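Long-range contact in alcohol dehydrogenase IV (Corynebacterium glutamicum, PDB 3IV7), which probably acts as an NAD-dependent, metal-containing oxidoreductase of the iron-containing alcohol dehydrogenase family, reducing maleylacetate: residues A[260-272]-A[347-359]. Numbering follows the deposited sequence.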
# COMPACT_ATOMS: atom_id res chain seq x y z
N HIS A 260 -15.20 -4.79 20.01
CA HIS A 260 -14.15 -5.26 19.13
C HIS A 260 -13.02 -5.91 19.94
O HIS A 260 -12.60 -7.01 19.64
CB HIS A 260 -13.60 -4.12 18.28
CG HIS A 260 -14.43 -3.83 17.08
ND1 HIS A 260 -14.23 -4.46 15.88
CD2 HIS A 260 -15.52 -3.04 16.91
CE1 HIS A 260 -15.12 -4.03 15.00
NE2 HIS A 260 -15.92 -3.17 15.61
N ALA A 261 -12.60 -5.23 21.02
CA ALA A 261 -11.53 -5.73 21.84
C ALA A 261 -11.86 -7.07 22.43
O ALA A 261 -11.03 -7.99 22.40
CB ALA A 261 -11.19 -4.73 22.96
N THR A 262 -13.07 -7.20 22.93
CA THR A 262 -13.52 -8.41 23.60
C THR A 262 -13.70 -9.59 22.64
O THR A 262 -13.27 -10.69 22.93
CB THR A 262 -14.83 -8.18 24.35
OG1 THR A 262 -14.65 -7.13 25.30
CG2 THR A 262 -15.31 -9.48 25.07
N VAL A 263 -14.31 -9.33 21.50
CA VAL A 263 -14.65 -10.39 20.55
C VAL A 263 -13.43 -10.98 19.82
O VAL A 263 -13.38 -12.20 19.54
CB VAL A 263 -15.70 -9.89 19.54
CG1 VAL A 263 -15.85 -10.86 18.40
CG2 VAL A 263 -17.04 -9.66 20.26
N LEU A 264 -12.44 -10.12 19.52
CA LEU A 264 -11.27 -10.50 18.73
C LEU A 264 -10.59 -11.82 19.13
O LEU A 264 -10.41 -12.69 18.29
CB LEU A 264 -10.25 -9.36 18.71
CG LEU A 264 -8.91 -9.64 18.00
CD1 LEU A 264 -9.12 -10.10 16.55
CD2 LEU A 264 -7.99 -8.40 18.08
N PRO A 265 -10.20 -11.97 20.41
CA PRO A 265 -9.51 -13.22 20.74
C PRO A 265 -10.33 -14.48 20.51
O PRO A 265 -9.77 -15.54 20.24
CB PRO A 265 -9.21 -13.07 22.21
CG PRO A 265 -10.26 -12.01 22.70
CD PRO A 265 -10.37 -11.09 21.59
N TYR A 266 -11.64 -14.36 20.63
CA TYR A 266 -12.55 -15.50 20.41
C TYR A 266 -12.65 -15.86 18.92
O TYR A 266 -12.64 -17.04 18.55
CB TYR A 266 -13.95 -15.22 21.06
CG TYR A 266 -13.80 -15.05 22.54
CD1 TYR A 266 -13.60 -16.16 23.36
CD2 TYR A 266 -13.65 -13.80 23.10
CE1 TYR A 266 -13.31 -16.03 24.67
CE2 TYR A 266 -13.40 -13.65 24.42
CZ TYR A 266 -13.21 -14.77 25.21
OH TYR A 266 -12.94 -14.62 26.56
N VAL A 267 -12.66 -14.85 18.06
CA VAL A 267 -12.67 -15.11 16.60
C VAL A 267 -11.31 -15.65 16.18
O VAL A 267 -11.23 -16.56 15.38
CB VAL A 267 -13.02 -13.91 15.80
CG1 VAL A 267 -12.96 -14.24 14.31
CG2 VAL A 267 -14.43 -13.38 16.21
N LEU A 268 -10.25 -15.13 16.78
CA LEU A 268 -8.92 -15.67 16.49
C LEU A 268 -8.84 -17.13 16.90
O LEU A 268 -8.44 -17.99 16.09
CB LEU A 268 -7.84 -14.88 17.18
CG LEU A 268 -6.42 -15.36 16.91
CD1 LEU A 268 -6.13 -15.40 15.39
CD2 LEU A 268 -5.46 -14.46 17.64
N ALA A 269 -9.20 -17.42 18.15
CA ALA A 269 -9.18 -18.80 18.66
C ALA A 269 -9.98 -19.72 17.79
O ALA A 269 -9.57 -20.84 17.50
CB ALA A 269 -9.71 -18.84 20.09
N PHE A 270 -11.14 -19.24 17.36
CA PHE A 270 -12.10 -20.01 16.55
C PHE A 270 -11.56 -20.36 15.16
O PHE A 270 -11.65 -21.50 14.73
CB PHE A 270 -13.40 -19.19 16.41
CG PHE A 270 -14.48 -19.86 15.58
CD1 PHE A 270 -15.35 -20.76 16.16
CD2 PHE A 270 -14.68 -19.51 14.26
CE1 PHE A 270 -16.36 -21.37 15.41
CE2 PHE A 270 -15.70 -20.10 13.50
CZ PHE A 270 -16.53 -21.02 14.07
N ASN A 271 -11.02 -19.35 14.45
CA ASN A 271 -10.55 -19.53 13.05
C ASN A 271 -9.11 -20.00 12.84
O ASN A 271 -8.77 -20.49 11.75
CB ASN A 271 -10.70 -18.22 12.29
CG ASN A 271 -12.04 -18.06 11.68
OD1 ASN A 271 -12.82 -19.01 11.59
ND2 ASN A 271 -12.32 -16.85 11.20
N ALA A 272 -8.26 -19.81 13.85
CA ALA A 272 -6.81 -19.99 13.69
C ALA A 272 -6.44 -21.33 13.10
O ALA A 272 -5.72 -21.38 12.12
CB ALA A 272 -6.09 -19.80 15.02
N GLU A 347 -21.00 -17.15 23.71
CA GLU A 347 -21.03 -17.54 25.14
C GLU A 347 -19.68 -17.31 25.78
O GLU A 347 -19.60 -16.83 26.90
CB GLU A 347 -21.40 -19.01 25.32
CG GLU A 347 -22.79 -19.34 25.00
CD GLU A 347 -23.00 -20.84 24.89
OE1 GLU A 347 -22.29 -21.60 25.60
OE2 GLU A 347 -23.86 -21.25 24.09
N ALA A 348 -18.63 -17.67 25.06
CA ALA A 348 -17.26 -17.47 25.56
C ALA A 348 -16.93 -16.00 25.74
O ALA A 348 -16.35 -15.61 26.76
CB ALA A 348 -16.24 -18.13 24.63
N ALA A 349 -17.30 -15.18 24.75
CA ALA A 349 -17.06 -13.75 24.80
C ALA A 349 -17.91 -13.09 25.89
O ALA A 349 -17.48 -12.13 26.50
CB ALA A 349 -17.33 -13.10 23.46
N LEU A 350 -19.12 -13.60 26.10
CA LEU A 350 -20.01 -13.08 27.11
C LEU A 350 -19.38 -13.12 28.47
O LEU A 350 -19.43 -12.13 29.20
CB LEU A 350 -21.30 -13.89 27.15
CG LEU A 350 -22.29 -13.55 28.27
CD1 LEU A 350 -22.86 -12.12 28.11
CD2 LEU A 350 -23.39 -14.59 28.32
N ASN A 351 -18.81 -14.26 28.84
CA ASN A 351 -18.23 -14.45 30.18
C ASN A 351 -16.74 -14.40 30.28
O ASN A 351 -16.17 -14.60 31.35
CB ASN A 351 -18.74 -15.75 30.75
CG ASN A 351 -20.19 -15.71 30.95
OD1 ASN A 351 -20.71 -14.69 31.39
ND2 ASN A 351 -20.89 -16.77 30.57
N GLY A 352 -16.09 -14.09 29.17
CA GLY A 352 -14.65 -14.01 29.16
C GLY A 352 -13.98 -15.32 29.51
O GLY A 352 -13.07 -15.35 30.32
N GLU A 353 -14.42 -16.41 28.88
CA GLU A 353 -13.78 -17.70 29.07
C GLU A 353 -12.45 -17.67 28.39
O GLU A 353 -12.20 -16.82 27.52
CB GLU A 353 -14.60 -18.82 28.44
CG GLU A 353 -15.89 -19.04 29.03
CD GLU A 353 -16.63 -20.15 28.34
OE1 GLU A 353 -16.08 -21.28 28.24
OE2 GLU A 353 -17.76 -19.90 27.89
N ASP A 354 -11.59 -18.60 28.77
CA ASP A 354 -10.32 -18.77 28.07
C ASP A 354 -10.65 -18.95 26.60
O ASP A 354 -11.43 -19.84 26.26
CB ASP A 354 -9.58 -20.02 28.63
CG ASP A 354 -8.12 -20.15 28.10
OD1 ASP A 354 -7.80 -19.61 27.01
OD2 ASP A 354 -7.31 -20.80 28.79
N PRO A 355 -10.12 -18.07 25.70
CA PRO A 355 -10.47 -18.22 24.28
C PRO A 355 -10.06 -19.59 23.71
O PRO A 355 -10.66 -20.07 22.74
CB PRO A 355 -9.67 -17.11 23.59
CG PRO A 355 -9.25 -16.19 24.65
CD PRO A 355 -9.23 -16.93 25.94
N ALA A 356 -9.08 -20.22 24.35
CA ALA A 356 -8.59 -21.53 23.94
C ALA A 356 -9.69 -22.59 23.95
O ALA A 356 -9.55 -23.63 23.31
CB ALA A 356 -7.44 -21.96 24.81
N VAL A 357 -10.80 -22.32 24.68
CA VAL A 357 -11.94 -23.21 24.68
C VAL A 357 -12.53 -23.36 23.28
O VAL A 357 -13.23 -24.32 23.01
CB VAL A 357 -13.08 -22.77 25.67
CG1 VAL A 357 -12.53 -22.57 27.09
CG2 VAL A 357 -13.82 -21.52 25.17
N LEU A 358 -12.28 -22.41 22.39
CA LEU A 358 -12.79 -22.48 21.02
C LEU A 358 -11.76 -23.06 19.98
O LEU A 358 -12.08 -23.18 18.80
CB LEU A 358 -13.25 -21.08 20.55
CG LEU A 358 -14.28 -20.31 21.41
CD1 LEU A 358 -14.59 -19.03 20.75
CD2 LEU A 358 -15.55 -21.10 21.61
N SER A 359 -10.55 -23.40 20.42
CA SER A 359 -9.50 -23.90 19.50
C SER A 359 -9.81 -25.31 19.00
O SER A 359 -10.33 -25.49 17.89
CB SER A 359 -8.12 -23.91 20.18
OG SER A 359 -7.75 -22.63 20.64
O HOH W 1 -7.13 -21.55 18.18
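At the C-terminal end of helix 339-351, where Gly-352 turns the chain out of the helix with positive phi, the ring of Tyr-266 is wedged against the last turn and the segment that follows. Its phenol is the donor of a hydrogen bond from OH to Glu-353 O, 2.5 Å long, which arrives in the carbonyl plane on a lone pair with a C=O...O angle of 144°. Tyr-266 OH also lies 3.2 Å from Gly-352 CA, close beside the turn itself. CG of Tyr-266 stands anti to its own carbonyl carbon (chi1 -62°), which carries the ring across to the last turn of helix 339-351, one face against Ala-348 and Ala-349. Ala-349 CA sits over that face in a CH-pi contact, 3.9 Å from the centroid, and Ala-348 CB touches Tyr-266 CD1 at 3.5 Å. Pro-355 approaches Tyr-266 CE1 obliquely, while Leu-358 CD1 comes in near the ring plane and packs on Tyr-266 CB.

This is packing within the all-helical C-terminal part of the iron-containing alcohol dehydrogenase fold. The short segments of helices 256-271 and 339-351 run at 141° with their axes 9.3 Å apart; after Gly-352 the chain runs along helix 256-271 in the same direction, through a 3-10 segment, 355-358, opened by an Asx turn in which Ala-356 N donates to Asp-354 OD1. Pro-355 CG meets Pro-265 CB at 4.0 Å, and beyond it the methyl of Ala-269 faces Pro-355 and Leu-358 CB. Helix 291-301 flanks both prolines, through Leu-295 and Arg-299 on Pro-265 and Gln-296 on Pro-355. Arg-335 NH1 bonds to both Phe-270 O and Leu-358 O, tying the two backbones together, and near the end of the modelled chain a water donates to Ala-269 O at 2.6 Å and also hydrogen-bonds Ser-359 OG.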